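Side-chain contacts in N-acylethanolamine-hydrolyzing acid amidase subunit beta (Caenorhabditis elegans, PDB 6DY3), which probably hydrolyses fatty acid amides such as N-palmitoylethanolamine to free fatty acids and ethanolamine: residues A10-H15 with P217-S222; V66-R71 with F94-V99; E101-Y106 with V110-R115; V135-S138 with A144-V147. All coordinates share one frame; numbering follows the deposited sequence.

Contact 1: A10-H15 with P217-S222; sequences AGQIIH and PGLPDS
The carbonyl oxygen of Ile13 takes a hydrogen bond from an ordered water at 2.8 Å, measured from Ile13 O to the water oxygen. The same water accepts the backbone N-H of Gly218, with Gly218 N 2.9 Å from the water oxygen. It does the work of a missing direct bond: Ile13 CA and Gly218 CA are 7.0 Å apart, too far for the two backbones to pair. Pro217 borders the bridge, its ring atom CD resting 4.2 Å from Ile13 O, so a carbon flank and a polar water share this carbonyl. Further along, Gln12 and Leu219 make a looser contact. Gln12 holds CG anti to its backbone N (chi1 -170°) and stays extended through chi2, which carries the amide across toward the loop. There Gln12 NE2 lies 3.6 Å from the methyl Leu219 CD2, a van der Waals contact rather than a polar one. At the other end of this piece of strand, the backbone of His15 bonds directly to Met215, and the imidazole of His15 reaches Ser65 and Ser67. Past Met215 the 217-222 chain peels away from its neighbour. This is the splayed end of an antiparallel strand pair, 13-20 beside 209-215, bridged by water, in one sheet of the Ntn-hydrolase sandwich.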
# COMPACT_ATOMS: atom_id res chain seq x y z
N ALA B 10 -19.95 6.69 -17.46
CA ALA B 10 -20.79 7.42 -16.52
C ALA B 10 -20.01 8.36 -15.62
O ALA B 10 -20.62 9.13 -14.88
CB ALA B 10 -21.59 6.44 -15.66
N GLY B 11 -18.67 8.31 -15.65
CA GLY B 11 -17.87 9.17 -14.81
C GLY B 11 -17.43 8.56 -13.50
O GLY B 11 -16.72 9.23 -12.73
N GLN B 12 -17.83 7.33 -13.21
CA GLN B 12 -17.42 6.67 -11.98
C GLN B 12 -15.97 6.22 -12.08
O GLN B 12 -15.53 5.72 -13.12
CB GLN B 12 -18.32 5.47 -11.70
CG GLN B 12 -18.14 4.87 -10.32
CD GLN B 12 -19.05 3.70 -10.06
OE1 GLN B 12 -19.03 2.71 -10.79
NE2 GLN B 12 -19.86 3.79 -9.01
N ILE B 13 -15.22 6.42 -11.00
CA ILE B 13 -13.79 6.12 -10.95
C ILE B 13 -13.59 4.92 -10.02
O ILE B 13 -14.00 4.95 -8.85
CB ILE B 13 -12.98 7.33 -10.48
CG1 ILE B 13 -13.21 8.50 -11.44
CG2 ILE B 13 -11.50 6.98 -10.39
CD1 ILE B 13 -12.44 9.75 -11.13
N ILE B 14 -12.96 3.87 -10.55
CA ILE B 14 -12.75 2.62 -9.83
C ILE B 14 -11.26 2.40 -9.63
O ILE B 14 -10.46 2.59 -10.56
CB ILE B 14 -13.38 1.42 -10.57
CG1 ILE B 14 -14.89 1.62 -10.73
CG2 ILE B 14 -13.10 0.12 -9.83
CD1 ILE B 14 -15.29 2.30 -12.02
N HIS B 15 -10.88 1.98 -8.42
CA HIS B 15 -9.49 1.76 -8.06
C HIS B 15 -9.33 0.30 -7.67
O HIS B 15 -9.88 -0.14 -6.65
CB HIS B 15 -9.08 2.68 -6.91
CG HIS B 15 -7.61 2.66 -6.61
ND1 HIS B 15 -6.97 3.67 -5.93
CD2 HIS B 15 -6.65 1.75 -6.91
CE1 HIS B 15 -5.69 3.39 -5.82
NE2 HIS B 15 -5.46 2.23 -6.41
N PRO B 217 -14.00 5.49 -4.21
CA PRO B 217 -14.21 6.57 -3.23
C PRO B 217 -15.42 7.43 -3.52
O PRO B 217 -15.97 8.04 -2.59
CB PRO B 217 -12.90 7.37 -3.31
CG PRO B 217 -12.33 7.04 -4.64
CD PRO B 217 -12.71 5.63 -4.92
N GLY B 218 -15.87 7.50 -4.77
CA GLY B 218 -17.00 8.34 -5.11
C GLY B 218 -18.35 7.81 -4.66
O GLY B 218 -19.33 8.55 -4.72
N LEU B 219 -18.42 6.55 -4.23
CA LEU B 219 -19.68 5.98 -3.80
C LEU B 219 -20.22 6.72 -2.57
O LEU B 219 -19.44 7.18 -1.73
CB LEU B 219 -19.52 4.50 -3.47
CG LEU B 219 -19.40 3.51 -4.64
CD1 LEU B 219 -19.18 2.12 -4.08
CD2 LEU B 219 -20.62 3.54 -5.55
N PRO B 220 -21.54 6.85 -2.44
CA PRO B 220 -22.09 7.42 -1.20
C PRO B 220 -21.84 6.55 0.02
O PRO B 220 -21.95 7.06 1.14
CB PRO B 220 -23.59 7.53 -1.51
CG PRO B 220 -23.84 6.53 -2.59
CD PRO B 220 -22.59 6.50 -3.41
N ASP B 221 -21.51 5.28 -0.16
CA ASP B 221 -21.19 4.37 0.93
C ASP B 221 -19.82 3.73 0.70
O ASP B 221 -19.62 2.54 0.93
CB ASP B 221 -22.26 3.29 1.06
CG ASP B 221 -22.45 2.49 -0.22
OD1 ASP B 221 -22.34 3.08 -1.32
OD2 ASP B 221 -22.68 1.26 -0.13
N SER B 222 -18.86 4.54 0.25
CA SER B 222 -17.55 4.01 -0.12
C SER B 222 -16.90 3.27 1.03
O SER B 222 -16.24 2.24 0.83
CB SER B 222 -16.64 5.14 -0.61
OG SER B 222 -16.44 6.11 0.41
O HOH W 1 -14.82 7.24 -7.46

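Contact 2: V66-R71 with F94-V99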
# COMPACT_ATOMS: atom_id res chain seq x y z
N VAL B 66 -5.94 5.68 -2.48
CA VAL B 66 -4.52 5.67 -2.82
C VAL B 66 -3.97 4.26 -2.62
O VAL B 66 -4.41 3.51 -1.74
CB VAL B 66 -3.72 6.69 -1.98
CG1 VAL B 66 -3.87 6.40 -0.51
CG2 VAL B 66 -2.26 6.67 -2.38
N SER B 67 -3.02 3.89 -3.48
CA SER B 67 -2.23 2.67 -3.33
C SER B 67 -0.81 2.94 -3.79
O SER B 67 -0.57 3.69 -4.74
CB SER B 67 -2.83 1.50 -4.12
OG SER B 67 -2.68 1.68 -5.52
N LEU B 68 0.15 2.30 -3.13
CA LEU B 68 1.56 2.49 -3.43
C LEU B 68 2.16 1.19 -3.95
O LEU B 68 1.99 0.13 -3.34
CB LEU B 68 2.34 2.96 -2.19
CG LEU B 68 3.82 3.24 -2.44
CD1 LEU B 68 4.22 4.56 -1.79
CD2 LEU B 68 4.66 2.09 -1.92
N ASN B 69 2.86 1.28 -5.08
CA ASN B 69 3.63 0.18 -5.64
C ASN B 69 5.11 0.48 -5.46
O ASN B 69 5.57 1.58 -5.79
CB ASN B 69 3.32 -0.03 -7.12
CG ASN B 69 1.88 -0.44 -7.37
OD1 ASN B 69 1.04 -0.40 -6.46
ND2 ASN B 69 1.59 -0.84 -8.60
N ALA B 70 5.86 -0.49 -4.96
CA ALA B 70 7.30 -0.35 -4.93
C ALA B 70 7.84 -0.30 -6.35
O ALA B 70 7.26 -0.88 -7.27
CB ALA B 70 7.94 -1.50 -4.15
N ARG B 71 8.94 0.42 -6.52
CA ARG B 71 9.54 0.62 -7.84
C ARG B 71 10.95 0.06 -7.79
O ARG B 71 11.78 0.53 -7.00
CB ARG B 71 9.55 2.10 -8.21
CG ARG B 71 9.80 2.38 -9.67
CD ARG B 71 9.71 3.87 -9.92
NE ARG B 71 9.93 4.23 -11.32
CZ ARG B 71 10.00 5.47 -11.76
NH1 ARG B 71 9.87 6.49 -10.91
NH2 ARG B 71 10.20 5.72 -13.05
N PHE B 94 4.00 5.66 6.63
CA PHE B 94 3.47 6.67 7.53
C PHE B 94 3.26 8.00 6.82
O PHE B 94 2.38 8.78 7.21
CB PHE B 94 4.39 6.82 8.74
CG PHE B 94 4.55 5.55 9.50
CD1 PHE B 94 5.62 4.72 9.25
CD2 PHE B 94 3.60 5.16 10.43
CE1 PHE B 94 5.75 3.53 9.93
CE2 PHE B 94 3.73 3.97 11.13
CZ PHE B 94 4.81 3.15 10.87
N PHE B 95 4.02 8.26 5.76
CA PHE B 95 3.74 9.43 4.94
C PHE B 95 2.38 9.29 4.28
O PHE B 95 1.59 10.24 4.26
CB PHE B 95 4.84 9.61 3.89
CG PHE B 95 4.70 10.85 3.07
CD1 PHE B 95 5.38 12.00 3.42
CD2 PHE B 95 3.90 10.88 1.94
CE1 PHE B 95 5.26 13.15 2.68
CE2 PHE B 95 3.78 12.03 1.20
CZ PHE B 95 4.46 13.17 1.56
N ILE B 96 2.08 8.10 3.74
CA ILE B 96 0.78 7.85 3.12
C ILE B 96 -0.34 8.04 4.13
O ILE B 96 -1.35 8.70 3.85
CB ILE B 96 0.73 6.44 2.50
CG1 ILE B 96 1.91 6.21 1.53
CG2 ILE B 96 -0.61 6.20 1.80
CD1 ILE B 96 1.89 7.09 0.30
N ARG B 97 -0.19 7.45 5.32
CA ARG B 97 -1.23 7.57 6.33
C ARG B 97 -1.42 9.03 6.74
O ARG B 97 -2.55 9.47 6.96
CB ARG B 97 -0.87 6.72 7.55
CG ARG B 97 -1.87 6.82 8.68
CD ARG B 97 -1.46 5.95 9.85
NE ARG B 97 -2.22 6.25 11.06
CZ ARG B 97 -1.99 5.69 12.25
NH1 ARG B 97 -1.02 4.79 12.38
NH2 ARG B 97 -2.72 6.03 13.30
N ASP B 98 -0.33 9.78 6.83
CA ASP B 98 -0.43 11.19 7.19
C ASP B 98 -1.20 11.97 6.13
O ASP B 98 -1.93 12.91 6.46
CB ASP B 98 0.97 11.78 7.39
CG ASP B 98 0.94 13.23 7.79
OD1 ASP B 98 0.70 13.51 8.99
OD2 ASP B 98 1.16 14.10 6.92
N VAL B 99 -1.02 11.62 4.86
CA VAL B 99 -1.78 12.28 3.81
C VAL B 99 -3.26 11.95 3.93
O VAL B 99 -4.13 12.82 3.79
CB VAL B 99 -1.23 11.89 2.42
CG1 VAL B 99 -2.12 12.43 1.30
CG2 VAL B 99 0.19 12.41 2.26
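Helix 92-102 lies against one face of the seven-stranded sheet, the helix-on-sheet layering expected of the Ntn-hydrolase fold, and Ile96 is the residue that meets strand 64-70 here. Its two arms go to two different residues of the strand. The short arm, methyl CG2, meets Val66 CG1 at 4.0 Å. The longer arm bends at chi2 (-65°), which turns CD1 toward Leu68, where Ile96 CD1 and Leu68 CD1 are likewise 4.0 Å apart. Val66 and Leu68 are two residues apart on an extended strand and so point to the same side. Ile96 spans both of them, and each pair meets at an angle rather than lying side by side. The backbones themselves stay well separated, with Val66 CA and Ile96 CA 8.3 Å apart, and the gap between these two segments is bridged by side-chain carbons. Phe113 of the next helix packs on both Val66 and Ile96, and Tyr99 of the alpha subunit packs on Leu68. Between and beyond these apolar residues, Ser67 and Asn69 face the other way, and both bond to Ser3, close behind the probable nucleophile Cys1. The strand is thus greasy toward the helix and polar toward the active-site side. No hydrogen bond links these two segments; the directional ties of this part of the helix are made by Arg97, on its other side, to Asn53 and Tyr44 and to Glu77 of the alpha subunit. Because the three touching residues are all buried and join by carbon alone, this contact works by shape and exclusion of water.

Contact 3: E101-Y106 with V110-R115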
# COMPACT_ATOMS: atom_id res chain seq x y z
N GLU B 101 -4.84 11.39 6.54
CA GLU B 101 -5.39 12.01 7.74
C GLU B 101 -5.53 13.52 7.62
O GLU B 101 -6.45 14.08 8.22
CB GLU B 101 -4.50 11.67 8.94
CG GLU B 101 -5.09 12.08 10.28
CD GLU B 101 -4.37 11.44 11.46
OE1 GLU B 101 -4.26 10.20 11.49
OE2 GLU B 101 -3.91 12.19 12.35
N ASN B 102 -4.66 14.19 6.85
CA ASN B 102 -4.61 15.65 6.82
C ASN B 102 -4.95 16.27 5.47
O ASN B 102 -5.08 17.50 5.40
CB ASN B 102 -3.21 16.13 7.24
CG ASN B 102 -2.84 15.66 8.63
OD1 ASN B 102 -3.66 15.70 9.55
ND2 ASN B 102 -1.61 15.18 8.78
N GLN B 103 -5.08 15.49 4.40
CA GLN B 103 -5.45 16.01 3.09
C GLN B 103 -6.86 15.52 2.77
O GLN B 103 -7.11 14.31 2.68
CB GLN B 103 -4.45 15.57 2.02
CG GLN B 103 -3.01 15.97 2.32
CD GLN B 103 -2.83 17.47 2.53
OE1 GLN B 103 -3.46 18.29 1.87
NE2 GLN B 103 -1.96 17.83 3.47
N ALA B 104 -7.79 16.47 2.59
CA ALA B 104 -9.21 16.14 2.51
C ALA B 104 -9.70 15.86 1.10
O ALA B 104 -10.68 15.12 0.94
CB ALA B 104 -10.03 17.29 3.10
N THR B 105 -9.06 16.42 0.07
CA THR B 105 -9.55 16.28 -1.29
C THR B 105 -8.51 15.60 -2.18
O THR B 105 -7.31 15.58 -1.88
CB THR B 105 -9.92 17.65 -1.89
OG1 THR B 105 -8.76 18.49 -1.93
CG2 THR B 105 -11.00 18.31 -1.07
N TYR B 106 -8.99 15.04 -3.29
CA TYR B 106 -8.11 14.40 -4.26
C TYR B 106 -6.99 15.35 -4.67
O TYR B 106 -5.82 14.97 -4.69
CB TYR B 106 -8.93 13.97 -5.48
CG TYR B 106 -8.10 13.59 -6.70
CD1 TYR B 106 -7.77 12.26 -6.94
CD2 TYR B 106 -7.68 14.54 -7.61
CE1 TYR B 106 -7.02 11.90 -8.05
CE2 TYR B 106 -6.93 14.19 -8.72
CZ TYR B 106 -6.60 12.87 -8.93
OH TYR B 106 -5.86 12.52 -10.04
N VAL B 110 -2.97 14.66 -4.17
CA VAL B 110 -2.06 14.53 -5.30
C VAL B 110 -0.88 15.49 -5.16
O VAL B 110 0.27 15.13 -5.45
CB VAL B 110 -2.81 14.77 -6.63
CG1 VAL B 110 -1.84 14.80 -7.81
CG2 VAL B 110 -3.86 13.69 -6.84
N ASP B 111 -1.13 16.71 -4.70
CA ASP B 111 -0.04 17.66 -4.53
C ASP B 111 0.91 17.23 -3.42
O ASP B 111 2.13 17.35 -3.55
CB ASP B 111 -0.59 19.06 -4.26
CG ASP B 111 -1.23 19.67 -5.50
OD1 ASP B 111 -0.79 19.34 -6.62
OD2 ASP B 111 -2.17 20.48 -5.35
N ALA B 112 0.36 16.69 -2.32
CA ALA B 112 1.20 16.22 -1.22
C ALA B 112 2.14 15.12 -1.69
O ALA B 112 3.31 15.09 -1.31
CB ALA B 112 0.33 15.74 -0.07
N PHE B 113 1.63 14.19 -2.50
CA PHE B 113 2.44 13.10 -3.04
C PHE B 113 3.42 13.57 -4.10
O PHE B 113 4.33 12.81 -4.45
CB PHE B 113 1.53 12.01 -3.63
CG PHE B 113 0.70 11.27 -2.60
CD1 PHE B 113 1.25 10.84 -1.41
CD2 PHE B 113 -0.64 11.00 -2.85
CE1 PHE B 113 0.48 10.17 -0.48
CE2 PHE B 113 -1.41 10.32 -1.92
CZ PHE B 113 -0.84 9.90 -0.73
N SER B 114 3.26 14.78 -4.64
CA SER B 114 4.10 15.29 -5.72
C SER B 114 5.19 16.24 -5.24
O SER B 114 5.95 16.74 -6.07
CB SER B 114 3.24 16.00 -6.76
OG SER B 114 2.22 15.14 -7.24
N ARG B 115 5.28 16.52 -3.94
CA ARG B 115 6.26 17.49 -3.46
C ARG B 115 7.67 17.01 -3.77
O ARG B 115 7.99 15.83 -3.66
CB ARG B 115 6.09 17.71 -1.96
CG ARG B 115 4.91 18.59 -1.60
CD ARG B 115 5.02 19.07 -0.15
NE ARG B 115 4.93 17.97 0.81
CZ ARG B 115 3.86 17.68 1.55
NH1 ARG B 115 2.75 18.43 1.48
NH2 ARG B 115 3.89 16.65 2.38
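Val110 sits one helical turn after Tyr106 and meets it twice. Its backbone N donates to Tyr106 O at 2.9 Å, a nearly straight bond (162° at the hydrogen). Its methyl CG2 hangs over one face of the phenol ring, 3.6 Å from the ring centroid and displaced toward CZ, in a CH-pi contact. Tyr106 CG is anti to the backbone N (chi1 167°), which leans the ring forward along the helix, so that its face meets the methyl of Val110. The ring also packs on Val135 of strand 134-139. With an alanine at Tyr106 the methyl of Val110 would lose its aromatic lid, and a gap would probably open between this helix turn and Val135. Ala112 comes next, its CB 4.1 Å from Gln103 CG, where the glutamine chain bends. A short loop links two consecutive helices here: 92-102 ends before Gln103, and Thr105, the N-cap of helix 106-113, caps a backbone N of its first turn. Ser114 turns back on the residues before it, and its OG gives a hydrogen bond to Val110 O at 2.6 Å, tilted 32° from the carbonyl plane. Arg115 then curls round so that one face of its guanidinium group lies over Ala112 O.

Contact 4: V135-S138 with A144-V147; sequences VVIS and AANV
Ile137 forks at CB, on the sheet face it shares with Val135 and Val147, into two arms. Methyl CG2, anti to the backbone N, lies 4.0 Å from Asn146 O and 4.3 Å from Ala145 CB. The other arm starts at CG1, which touches Val147 CG1 at 4.2 Å, and runs on with chi2 extended (172°) until its tip, CD1, leaves the strand pair and packs on Phe113 of helix 106-113. Val135, two residues earlier and on the same side, presses its CG2 against Val147 CB at 3.9 Å, the two side chains meeting at a slant. Strands 134-139 and 145-149 form a beta hairpin at one margin of the seven-stranded sheet, and 145-149 is its outermost strand within this chain. Ile137 and Val147 make a non-hydrogen-bonded antiparallel pair; the next pair, Ser138 with Asn146, is hydrogen-bonded through both backbones. Ser138 N gives to Asn146 O at 2.7 Å, almost straight and in the carbonyl plane, while Asn146 N returns a bond to Ser138 O at 3.0 Å. A weaker CA-H...O contact from Val147 CA to Val136 O, 3.5 Å long, supplements the two backbone hydrogen bonds. On the face away from the helix the side chains of Ser138 and Asn146 stand side by side, and Asn146 OD1 takes its hydrogen bond from Asn140 ND2 in the connecting turn.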
# COMPACT_ATOMS: atom_id res chain seq x y z
N VAL B 135 -4.61 9.36 -11.35
CA VAL B 135 -3.23 9.68 -11.71
C VAL B 135 -2.29 8.61 -11.18
O VAL B 135 -2.51 8.01 -10.13
CB VAL B 135 -2.82 11.07 -11.16
CG1 VAL B 135 -2.81 11.06 -9.62
CG2 VAL B 135 -1.46 11.47 -11.70
N VAL B 136 -1.23 8.37 -11.94
CA VAL B 136 -0.07 7.62 -11.47
C VAL B 136 1.02 8.63 -11.18
O VAL B 136 1.40 9.41 -12.06
CB VAL B 136 0.40 6.58 -12.50
CG1 VAL B 136 1.73 5.98 -12.09
CG2 VAL B 136 -0.64 5.48 -12.66
N ILE B 137 1.50 8.64 -9.94
CA ILE B 137 2.59 9.51 -9.53
C ILE B 137 3.86 8.68 -9.48
O ILE B 137 3.95 7.70 -8.72
CB ILE B 137 2.31 10.18 -8.17
CG1 ILE B 137 1.04 11.02 -8.26
CG2 ILE B 137 3.52 11.01 -7.73
CD1 ILE B 137 0.57 11.58 -6.93
N SER B 138 4.85 9.06 -10.28
CA SER B 138 6.12 8.35 -10.34
C SER B 138 7.13 9.08 -9.46
O SER B 138 7.59 10.16 -9.81
CB SER B 138 6.62 8.26 -11.78
OG SER B 138 5.65 7.64 -12.60
N ALA B 144 12.43 13.77 -7.26
CA ALA B 144 11.51 14.33 -8.24
C ALA B 144 10.32 13.41 -8.43
O ALA B 144 10.34 12.23 -8.08
CB ALA B 144 12.23 14.56 -9.57
N ALA B 145 9.25 13.98 -8.99
CA ALA B 145 8.04 13.22 -9.26
C ALA B 145 7.46 13.64 -10.60
O ALA B 145 7.54 14.80 -11.00
CB ALA B 145 7.00 13.42 -8.15
N ASN B 146 6.87 12.66 -11.29
CA ASN B 146 6.13 12.90 -12.52
C ASN B 146 4.71 12.38 -12.36
O ASN B 146 4.46 11.40 -11.64
CB ASN B 146 6.80 12.21 -13.72
CG ASN B 146 8.19 12.73 -13.97
OD1 ASN B 146 9.14 11.96 -14.13
ND2 ASN B 146 8.33 14.06 -14.01
N VAL B 147 3.77 13.05 -13.02
CA VAL B 147 2.35 12.71 -12.94
C VAL B 147 1.85 12.32 -14.32
O VAL B 147 2.27 12.89 -15.33
CB VAL B 147 1.52 13.89 -12.37
CG1 VAL B 147 1.93 14.17 -10.94
CG2 VAL B 147 1.69 15.12 -13.24

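Contact 1 joins the two ends of the chain and encloses the other three, which follow one another in sequence as contacts 2, 3 and 4. It sits in the five-stranded sheet, with its centre about 20 Å from that of contact 2, yet the two touch between the sheets. Contacts 2, 3 and 4 lie on the seven-stranded sheet and its covering helices, with centres 11 to 13 Å apart. Contacts 2 and 3 share helix 92-102, where Val99 packs on Phe113; Ser114 of contact 3 reaches Val147 of contact 4, and Arg71 of contact 2 lies against Ser138. One layer of helices thus spans central and outer strands of a sheet whose opposite side faces the five-stranded sheet, with the probable nucleophile Cys1 just before strand 2-7.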